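Local coordinates for monosaccharide ABC transporter substrate-binding protein, CUT2 family (Acidothermus cellulolyticus, PDB 4RU1) that probably binds a carbohydrate or cyclic polyol for uptake by an ABC transporter, and is seen here holding myo-inositol between its two lobes, at residues A225-P237 against N242-Y254. Numbering follows the deposited sequence.
Sequences AKIATFDFNTQVP and NGQLQWAIDQQPY. With INS (1,2,3,4,5,6-hexahydroxy-cyclohexane), chain M.
Strands 226-230 and 248-250 are parallel neighbours in a beta-alpha-beta unit, linked by helix 236-241, and their C-terminal ends reach the myo-inositol pocket. Four backbone hydrogen bonds join segments 225-237 and 242-254. Gln246 N donates to Ile227 O, and Thr229 N to Trp247 O. Further along, Ile249 N donates to Thr229 O (2.9 Å) and Asp231 N to Ile249 O (2.8 Å). Ala228 CB sits over the centre of the six-membered ring of Trp247, 3.3 Å from its centroid. Trp247 NE1 donates to Glu141, and Arg137 makes a cation-pi contact with the ring. Phe230 and Ile249 point the same way from the sheet, and Ile249 CD1 lies over the phenyl face, 3.8 Å from the centroid. On the other face Thr229 CG2, Val236 CG1 and the Phe232 ring face surround Ala248 CB. Ile227 CG2 presses tightly on Leu245 CD2 at 3.5 Å. At the pocket, Asp231 OD2 accepts from INS O1 at 2.6 Å. Gln251 CG lies between the backbone N and the carbonyl carbon (chi1 68°), and the extended chain beyond carries OE1 to INS O6, from which it accepts at 2.9 Å. One water donates to both Asp231 OD1 and Ile249 O; a second, accepting from Gln251 N, can also donate to OD1. Asp231 OD1 and Gln251 OE1 are both acceptors, 3.0 Å apart, so they do not bond each other. Glu256 accepts from Gln251 NE2, consistent with OE1 facing the ligand; Arg161 adds a weak bond to OE1. The paired strand ends thus present two acceptors suited to a polyol's hydroxyl donors.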
ATOM      1  N   ALA A 225       9.816  16.169  17.107  1.00 15.57           N
ATOM      2  CA  ALA A 225       8.804  15.805  16.147  1.00 19.28           C
ATOM      3  C   ALA A 225       8.012  14.544  16.573  1.00 14.44           C
ATOM      4  O   ALA A 225       8.570  13.595  17.176  1.00 17.29           O
ATOM      5  CB  ALA A 225       9.483  15.540  14.797  1.00 20.74           C
ATOM      6  N   LYS A 226       6.733  14.539  16.261  1.00 15.46           N
ATOM      7  CA  LYS A 226       5.943  13.341  16.402  1.00 16.77           C
ATOM      8  C   LYS A 226       5.970  12.550  15.075  1.00 15.66           C
ATOM      9  O   LYS A 226       6.434  13.046  14.101  1.00 17.13           O
ATOM     10  CB  LYS A 226       4.502  13.687  16.768  1.00 18.62           C
ATOM     11  CG  LYS A 226       4.343  14.647  17.937  1.00 22.31           C
ATOM     12  CD  LYS A 226       4.833  14.077  19.210  1.00 25.86           C
ATOM     13  CE  LYS A 226       4.951  15.225  20.230  1.00 33.54           C
ATOM     14  NZ  LYS A 226       4.736  14.745  21.619  1.00 65.97           N
ATOM     15  N   ILE A 227       5.458  11.325  15.105  1.00 15.74           N
ATOM     16  CA  ILE A 227       5.470  10.399  13.944  1.00 15.17           C
ATOM     17  C   ILE A 227       4.027   9.884  13.802  1.00 16.09           C
ATOM     18  O   ILE A 227       3.368   9.568  14.792  1.00 15.58           O
ATOM     19  CB  ILE A 227       6.423   9.198  14.151  1.00 14.57           C
ATOM     20  CG1 ILE A 227       7.856   9.635  14.545  1.00 16.69           C
ATOM     21  CG2 ILE A 227       6.489   8.334  12.916  1.00 14.62           C
ATOM     22  CD1 ILE A 227       8.165   9.681  15.994  1.00 25.37           C
ATOM     23  N   ALA A 228       3.593   9.750  12.554  1.00 14.76           N
ATOM     24  CA  ALA A 228       2.329   9.112  12.134  1.00 14.58           C
ATOM     25  C   ALA A 228       2.615   8.297  10.914  1.00 14.63           C
ATOM     26  O   ALA A 228       3.628   8.548  10.220  1.00 14.66           O
ATOM     27  CB  ALA A 228       1.286  10.137  11.871  1.00 14.33           C
ATOM     28  N   THR A 229       1.809   7.263  10.638  1.00 14.33           N
ATOM     29  CA  THR A 229       2.153   6.376   9.515  1.00 15.37           C
ATOM     30  C   THR A 229       0.938   5.902   8.765  1.00 14.49           C
ATOM     31  O   THR A 229      -0.214   5.855   9.289  1.00 12.93           O
ATOM     32  CB  THR A 229       2.927   5.148  10.020  1.00 12.36           C
ATOM     33  OG1 THR A 229       3.577   4.506   8.907  1.00 14.06           O
ATOM     34  CG2 THR A 229       2.075   4.180  10.797  1.00 13.26           C
ATOM     35  N   PHE A 230       1.211   5.485   7.541  1.00 12.45           N
ATOM     36  CA  PHE A 230       0.324   4.586   6.850  1.00 11.00           C
ATOM     37  C   PHE A 230       0.673   3.166   7.268  1.00 13.60           C
ATOM     38  O   PHE A 230       1.903   2.814   7.337  1.00 14.21           O
ATOM     39  CB  PHE A 230       0.469   4.778   5.332  1.00 14.29           C
ATOM     40  CG  PHE A 230      -0.110   6.032   4.805  1.00 13.73           C
ATOM     41  CD1 PHE A 230       0.466   7.275   5.022  1.00 15.41           C
ATOM     42  CD2 PHE A 230      -1.249   5.982   4.062  1.00 13.72           C
ATOM     43  CE1 PHE A 230      -0.118   8.401   4.529  1.00 14.92           C
ATOM     44  CE2 PHE A 230      -1.854   7.103   3.590  1.00 13.25           C
ATOM     45  CZ  PHE A 230      -1.294   8.330   3.777  1.00 18.12           C
ATOM     46  N   ASP A 231      -0.348   2.314   7.484  1.00 13.30           N
ATOM     47  CA  ASP A 231      -0.248   0.839   7.660  1.00 12.68           C
ATOM     48  C   ASP A 231       0.114   0.405   9.054  1.00 15.26           C
ATOM     49  O   ASP A 231       0.671   1.130   9.875  1.00 16.18           O
ATOM     50  CB  ASP A 231       0.808   0.216   6.690  1.00 13.65           C
ATOM     51  CG  ASP A 231       0.556   0.518   5.234  1.00 15.86           C
ATOM     52  OD1 ASP A 231      -0.614   0.675   4.812  1.00 15.63           O
ATOM     53  OD2 ASP A 231       1.540   0.571   4.461  1.00 14.39           O
ATOM     54  N   PHE A 232      -0.130  -0.880   9.274  1.00 14.68           N
ATOM     55  CA  PHE A 232       0.277  -1.562  10.477  1.00 14.59           C
ATOM     56  C   PHE A 232       1.408  -2.524  10.192  1.00 14.17           C
ATOM     57  O   PHE A 232       1.485  -3.045   9.102  1.00 19.12           O
ATOM     58  CB  PHE A 232      -0.916  -2.390  11.033  1.00 23.74           C
ATOM     59  CG  PHE A 232      -1.952  -1.569  11.734  1.00 22.62           C
ATOM     60  CD1 PHE A 232      -2.901  -0.852  11.044  1.00 29.01           C
ATOM     61  CD2 PHE A 232      -1.888  -1.428  13.095  1.00 21.40           C
ATOM     62  CE1 PHE A 232      -3.852  -0.089  11.724  1.00 35.13           C
ATOM     63  CE2 PHE A 232      -2.802  -0.621  13.793  1.00 24.15           C
ATOM     64  CZ  PHE A 232      -3.781   0.033  13.098  1.00 31.52           C
ATOM     65  N   ASN A 233       2.239  -2.777  11.193  1.00 23.30           N
ATOM     66  CA  ASN A 233       2.971  -4.042  11.330  1.00 19.07           C
ATOM     67  C   ASN A 233       2.813  -4.504  12.783  1.00 20.80           C
ATOM     68  O   ASN A 233       2.003  -3.918  13.531  1.00 22.08           O
ATOM     69  CB  ASN A 233       4.450  -3.875  10.925  1.00 20.09           C
ATOM     70  CG  ASN A 233       5.250  -3.057  11.909  1.00 27.32           C
ATOM     71  OD1 ASN A 233       4.745  -2.560  12.912  1.00 20.36           O
ATOM     72  ND2 ASN A 233       6.512  -2.859  11.581  1.00 27.69           N
ATOM     73  N   THR A 234       3.580  -5.505  13.177  1.00 21.82           N
ATOM     74  CA  THR A 234       3.375  -6.134  14.445  1.00 22.56           C
ATOM     75  C   THR A 234       3.641  -5.143  15.580  1.00 23.59           C
ATOM     76  O   THR A 234       3.105  -5.299  16.695  1.00 22.96           O
ATOM     77  CB  THR A 234       4.254  -7.397  14.642  1.00 25.80           C
ATOM     78  OG1 THR A 234       5.642  -7.091  14.496  1.00 26.98           O
ATOM     79  CG2 THR A 234       3.916  -8.434  13.621  1.00 23.39           C
ATOM     80  N   GLN A 235       4.466  -4.107  15.285  1.00 17.11           N
ATOM     81  CA  GLN A 235       4.891  -3.150  16.299  1.00 18.58           C
ATOM     82  C   GLN A 235       3.986  -1.923  16.492  1.00 17.75           C
ATOM     83  O   GLN A 235       4.038  -1.244  17.504  1.00 20.71           O
ATOM     84  CB  GLN A 235       6.311  -2.678  15.967  1.00 22.26           C
ATOM     85  CG  GLN A 235       7.349  -3.795  16.051  1.00 25.64           C
ATOM     86  CD  GLN A 235       8.645  -3.391  15.404  1.00 41.74           C
ATOM     87  OE1 GLN A 235       9.638  -3.113  16.070  1.00 58.34           O
ATOM     88  NE2 GLN A 235       8.632  -3.330  14.095  1.00 27.18           N
ATOM     89  N   VAL A 236       3.186  -1.612  15.466  1.00 16.94           N
ATOM     90  CA  VAL A 236       2.401  -0.395  15.453  1.00 18.84           C
ATOM     91  C   VAL A 236       1.363  -0.276  16.577  1.00 22.14           C
ATOM     92  O   VAL A 236       1.239   0.751  17.177  1.00 16.38           O
ATOM     93  CB  VAL A 236       1.786  -0.225  14.050  1.00 16.80           C
ATOM     94  CG1 VAL A 236       0.742   0.871  14.054  1.00 21.76           C
ATOM     95  CG2 VAL A 236       2.892   0.166  13.063  1.00 18.60           C
ATOM     96  N   PRO A 237       0.590  -1.310  16.868  1.00 17.77           N
ATOM     97  CA  PRO A 237      -0.381  -1.185  17.940  1.00 15.22           C
ATOM     98  C   PRO A 237       0.190  -0.661  19.274  1.00 16.86           C
ATOM     99  O   PRO A 237      -0.353   0.284  19.819  1.00 22.72           O
ATOM    100  CB  PRO A 237      -0.949  -2.600  18.058  1.00 20.42           C
ATOM    101  CG  PRO A 237      -0.883  -3.078  16.668  1.00 19.81           C
ATOM    102  CD  PRO A 237       0.472  -2.610  16.182  1.00 19.80           C
ATOM    103  N   ASN A 242       1.401   3.614  23.442  1.00 23.98           N
ATOM    104  CA  ASN A 242       2.412   4.328  24.241  1.00 26.23           C
ATOM    105  C   ASN A 242       2.776   5.753  23.717  1.00 27.98           C
ATOM    106  O   ASN A 242       3.663   6.417  24.276  1.00 27.96           O
ATOM    107  CB  ASN A 242       3.670   3.487  24.464  1.00 26.47           C
ATOM    108  CG  ASN A 242       4.427   3.171  23.194  1.00 28.78           C
ATOM    109  OD1 ASN A 242       4.347   3.895  22.198  1.00 29.74           O
ATOM    110  ND2 ASN A 242       5.171   2.089  23.214  1.00 35.62           N
ATOM    111  N   GLY A 243       2.106   6.208  22.657  1.00 23.36           N
ATOM    112  CA  GLY A 243       2.350   7.554  22.156  1.00 20.60           C
ATOM    113  C   GLY A 243       3.538   7.707  21.166  1.00 19.40           C
ATOM    114  O   GLY A 243       3.810   8.844  20.772  1.00 21.92           O
ATOM    115  N   GLN A 244       4.191   6.624  20.773  1.00 20.47           N
ATOM    116  CA  GLN A 244       5.274   6.670  19.807  1.00 19.26           C
ATOM    117  C   GLN A 244       4.753   7.021  18.423  1.00 18.87           C
ATOM    118  O   GLN A 244       5.513   7.516  17.613  1.00 20.01           O
ATOM    119  CB  GLN A 244       6.074   5.391  19.786  1.00 19.65           C
ATOM    120  CG  GLN A 244       7.070   5.272  20.976  1.00 24.48           C
ATOM    121  CD  GLN A 244       7.886   4.003  20.917  1.00 33.53           C
ATOM    122  OE1 GLN A 244       7.343   2.902  20.970  1.00 51.71           O
ATOM    123  NE2 GLN A 244       9.189   4.149  20.808  1.00 41.37           N
ATOM    124  N   LEU A 245       3.501   6.676  18.125  1.00 17.74           N
ATOM    125  CA  LEU A 245       2.849   7.024  16.858  1.00 14.22           C
ATOM    126  C   LEU A 245       1.531   7.727  17.122  1.00 10.97           C
ATOM    127  O   LEU A 245       0.774   7.276  18.060  1.00 19.58           O
ATOM    128  CB  LEU A 245       2.565   5.784  16.034  1.00 17.99           C
ATOM    129  CG  LEU A 245       3.722   5.052  15.358  1.00 16.78           C
ATOM    130  CD1 LEU A 245       3.277   3.708  14.777  1.00 16.70           C
ATOM    131  CD2 LEU A 245       4.362   5.928  14.304  1.00 22.00           C
ATOM    132  N   GLN A 246       1.256   8.838  16.489  1.00 14.37           N
ATOM    133  CA  GLN A 246      -0.012   9.547  16.656  1.00 16.99           C
ATOM    134  C   GLN A 246      -1.205   8.747  16.162  1.00 24.75           C
ATOM    135  O   GLN A 246      -2.249   8.747  16.789  1.00 17.90           O
ATOM    136  CB  GLN A 246       0.029  10.921  15.989  1.00 18.10           C
ATOM    137  CG  GLN A 246       1.204  11.815  16.388  1.00 17.38           C
ATOM    138  CD  GLN A 246       1.230  12.013  17.866  1.00 16.66           C
ATOM    139  OE1 GLN A 246       2.087  11.434  18.635  1.00 22.76           O
ATOM    140  NE2 GLN A 246       0.278  12.780  18.297  1.00 18.25           N
ATOM    141  N   TRP A 247      -1.039   8.077  15.027  1.00 15.89           N
ATOM    142  CA  TRP A 247      -2.101   7.338  14.404  1.00 19.65           C
ATOM    143  C   TRP A 247      -1.493   6.555  13.268  1.00 16.50           C
ATOM    144  O   TRP A 247      -0.353   6.818  12.885  1.00 15.43           O
ATOM    145  CB  TRP A 247      -3.232   8.251  13.923  1.00 14.17           C
ATOM    146  CG  TRP A 247      -2.797   9.526  13.291  1.00 16.35           C
ATOM    147  CD1 TRP A 247      -2.836  10.760  13.875  1.00 19.51           C
ATOM    148  CD2 TRP A 247      -2.343   9.750  11.929  1.00 17.87           C
ATOM    149  NE1 TRP A 247      -2.438  11.720  13.000  1.00 18.63           N
ATOM    150  CE2 TRP A 247      -2.083  11.139  11.799  1.00 25.28           C
ATOM    151  CE3 TRP A 247      -2.045   8.906  10.842  1.00 18.69           C
ATOM    152  CZ2 TRP A 247      -1.590  11.713  10.591  1.00 20.14           C
ATOM    153  CZ3 TRP A 247      -1.530   9.507   9.638  1.00 15.21           C
ATOM    154  CH2 TRP A 247      -1.338  10.888   9.541  1.00 19.51           C
ATOM    155  N   ALA A 248      -2.258   5.586  12.757  1.00 15.79           N
ATOM    156  CA  ALA A 248      -1.875   4.770  11.566  1.00 13.99           C
ATOM    157  C   ALA A 248      -3.099   4.717  10.712  1.00 13.17           C
ATOM    158  O   ALA A 248      -4.209   4.555  11.217  1.00 15.12           O
ATOM    159  CB  ALA A 248      -1.439   3.387  11.947  1.00 17.29           C
ATOM    160  N   ILE A 249      -2.921   4.837   9.420  1.00 12.33           N
ATOM    161  CA  ILE A 249      -3.986   4.725   8.445  1.00 12.15           C
ATOM    162  C   ILE A 249      -4.020   3.302   7.907  1.00 13.81           C
ATOM    163  O   ILE A 249      -3.049   2.840   7.284  1.00 14.18           O
ATOM    164  CB  ILE A 249      -3.820   5.712   7.287  1.00 13.49           C
ATOM    165  CG1 ILE A 249      -3.814   7.175   7.821  1.00 16.47           C
ATOM    166  CG2 ILE A 249      -4.856   5.482   6.247  1.00 12.11           C
ATOM    167  CD1 ILE A 249      -3.409   8.218   6.794  1.00 18.75           C
ATOM    168  N   ASP A 250      -5.125   2.612   8.110  1.00 12.88           N
ATOM    169  CA  ASP A 250      -5.282   1.242   7.663  1.00 16.63           C
ATOM    170  C   ASP A 250      -5.947   1.217   6.278  1.00 12.46           C
ATOM    171  O   ASP A 250      -6.991   1.856   6.088  1.00 14.52           O
ATOM    172  CB  ASP A 250      -6.180   0.549   8.679  1.00 16.24           C
ATOM    173  CG  ASP A 250      -6.280  -0.937   8.512  1.00 14.69           C
ATOM    174  OD1 ASP A 250      -5.589  -1.620   7.676  1.00 14.58           O
ATOM    175  OD2 ASP A 250      -7.115  -1.463   9.277  1.00 20.26           O
ATOM    176  N   GLN A 251      -5.277   0.518   5.372  1.00 10.54           N
ATOM    177  CA  GLN A 251      -5.775   0.221   4.026  1.00 13.77           C
ATOM    178  C   GLN A 251      -6.239  -1.206   3.837  1.00 11.36           C
ATOM    179  O   GLN A 251      -6.656  -1.596   2.729  1.00 12.60           O
ATOM    180  CB  GLN A 251      -4.763   0.558   2.913  1.00 11.63           C
ATOM    181  CG  GLN A 251      -3.542  -0.345   2.910  1.00 13.93           C
ATOM    182  CD  GLN A 251      -2.584  -0.085   1.742  1.00 13.55           C
ATOM    183  OE1 GLN A 251      -1.376   0.243   1.936  1.00 16.74           O
ATOM    184  NE2 GLN A 251      -3.083  -0.293   0.548  1.00 10.71           N
ATOM    185  N   GLN A 252      -6.111  -2.015   4.892  1.00 13.61           N
ATOM    186  CA  GLN A 252      -6.518  -3.434   4.912  1.00 14.98           C
ATOM    187  C   GLN A 252      -5.908  -4.215   3.765  1.00 12.50           C
ATOM    188  O   GLN A 252      -6.610  -4.758   2.886  1.00 16.05           O
ATOM    189  CB  GLN A 252      -8.019  -3.602   4.985  1.00 15.96           C
ATOM    190  CG  GLN A 252      -8.645  -2.989   6.212  1.00 12.78           C
ATOM    191  CD  GLN A 252     -10.123  -3.243   6.212  1.00 15.46           C
ATOM    192  OE1 GLN A 252     -10.878  -2.560   5.440  1.00 21.45           O
ATOM    193  NE2 GLN A 252     -10.534  -4.272   6.902  1.00 10.12           N
ATOM    194  N   PRO A 253      -4.577  -4.378   3.844  1.00 12.87           N
ATOM    195  CA  PRO A 253      -3.961  -5.295   2.870  1.00 13.67           C
ATOM    196  C   PRO A 253      -4.485  -6.682   2.801  1.00 14.60           C
ATOM    197  O   PRO A 253      -4.448  -7.280   1.697  1.00 13.12           O
ATOM    198  CB  PRO A 253      -2.484  -5.333   3.291  1.00 14.01           C
ATOM    199  CG  PRO A 253      -2.490  -4.861   4.719  1.00 15.48           C
ATOM    200  CD  PRO A 253      -3.592  -3.836   4.785  1.00 12.90           C
ATOM    201  N   TYR A 254      -4.947  -7.233   3.917  1.00 15.54           N
ATOM    202  CA  TYR A 254      -5.493  -8.574   3.887  1.00 13.15           C
ATOM    203  C   TYR A 254      -6.674  -8.614   2.963  1.00 13.42           C
ATOM    204  O   TYR A 254      -6.870  -9.555   2.178  1.00 13.07           O
ATOM    205  CB  TYR A 254      -5.896  -9.018   5.284  1.00 13.89           C
ATOM    206  CG  TYR A 254      -6.388 -10.472   5.456  1.00 16.38           C
ATOM    207  CD1 TYR A 254      -7.719 -10.815   5.165  1.00 17.30           C
ATOM    208  CD2 TYR A 254      -5.510 -11.522   5.876  1.00 14.11           C
ATOM    209  CE1 TYR A 254      -8.167 -12.123   5.338  1.00 18.49           C
ATOM    210  CE2 TYR A 254      -5.979 -12.832   6.077  1.00 11.73           C
ATOM    211  CZ  TYR A 254      -7.298 -13.108   5.819  1.00 14.34           C
ATOM    212  OH  TYR A 254      -7.744 -14.387   6.079  1.00 17.98           O
TER
HETATM  213  C1  INS M 401       2.105   0.500   1.269  1.00 11.78           C
HETATM  214  C2  INS M 401       3.592   0.513   1.589  1.00 20.58           C
HETATM  215  C3  INS M 401       4.313  -0.463   0.659  1.00 15.87           C
HETATM  216  C4  INS M 401       3.987  -0.249  -0.802  1.00 13.86           C
HETATM  217  C5  INS M 401       2.517  -0.335  -1.065  1.00 10.17           C
HETATM  218  C6  INS M 401       1.712   0.599  -0.204  1.00 14.39           C
HETATM  219  O1  INS M 401       1.361   1.441   2.058  1.00 13.76           O
HETATM  220  O2  INS M 401       4.051   1.834   1.250  1.00 20.99           O
HETATM  221  O3  INS M 401       5.720  -0.244   0.882  1.00 19.61           O
HETATM  222  O4  INS M 401       4.694  -1.204  -1.632  1.00 17.88           O
HETATM  223  O5  INS M 401       2.181  -0.008  -2.432  1.00 13.46           O
HETATM  224  O6  INS M 401       0.281   0.397  -0.394  1.00 14.59           O
HETATM  225  O   HOH W   1       4.769  10.391  17.776  1.00 18.72           O
HETATM  226  O   HOH W   2      -2.587   2.758   4.505  1.00 14.27           O
HETATM  227  O   HOH W   3      -2.707  -0.845   6.125  1.00 15.59           O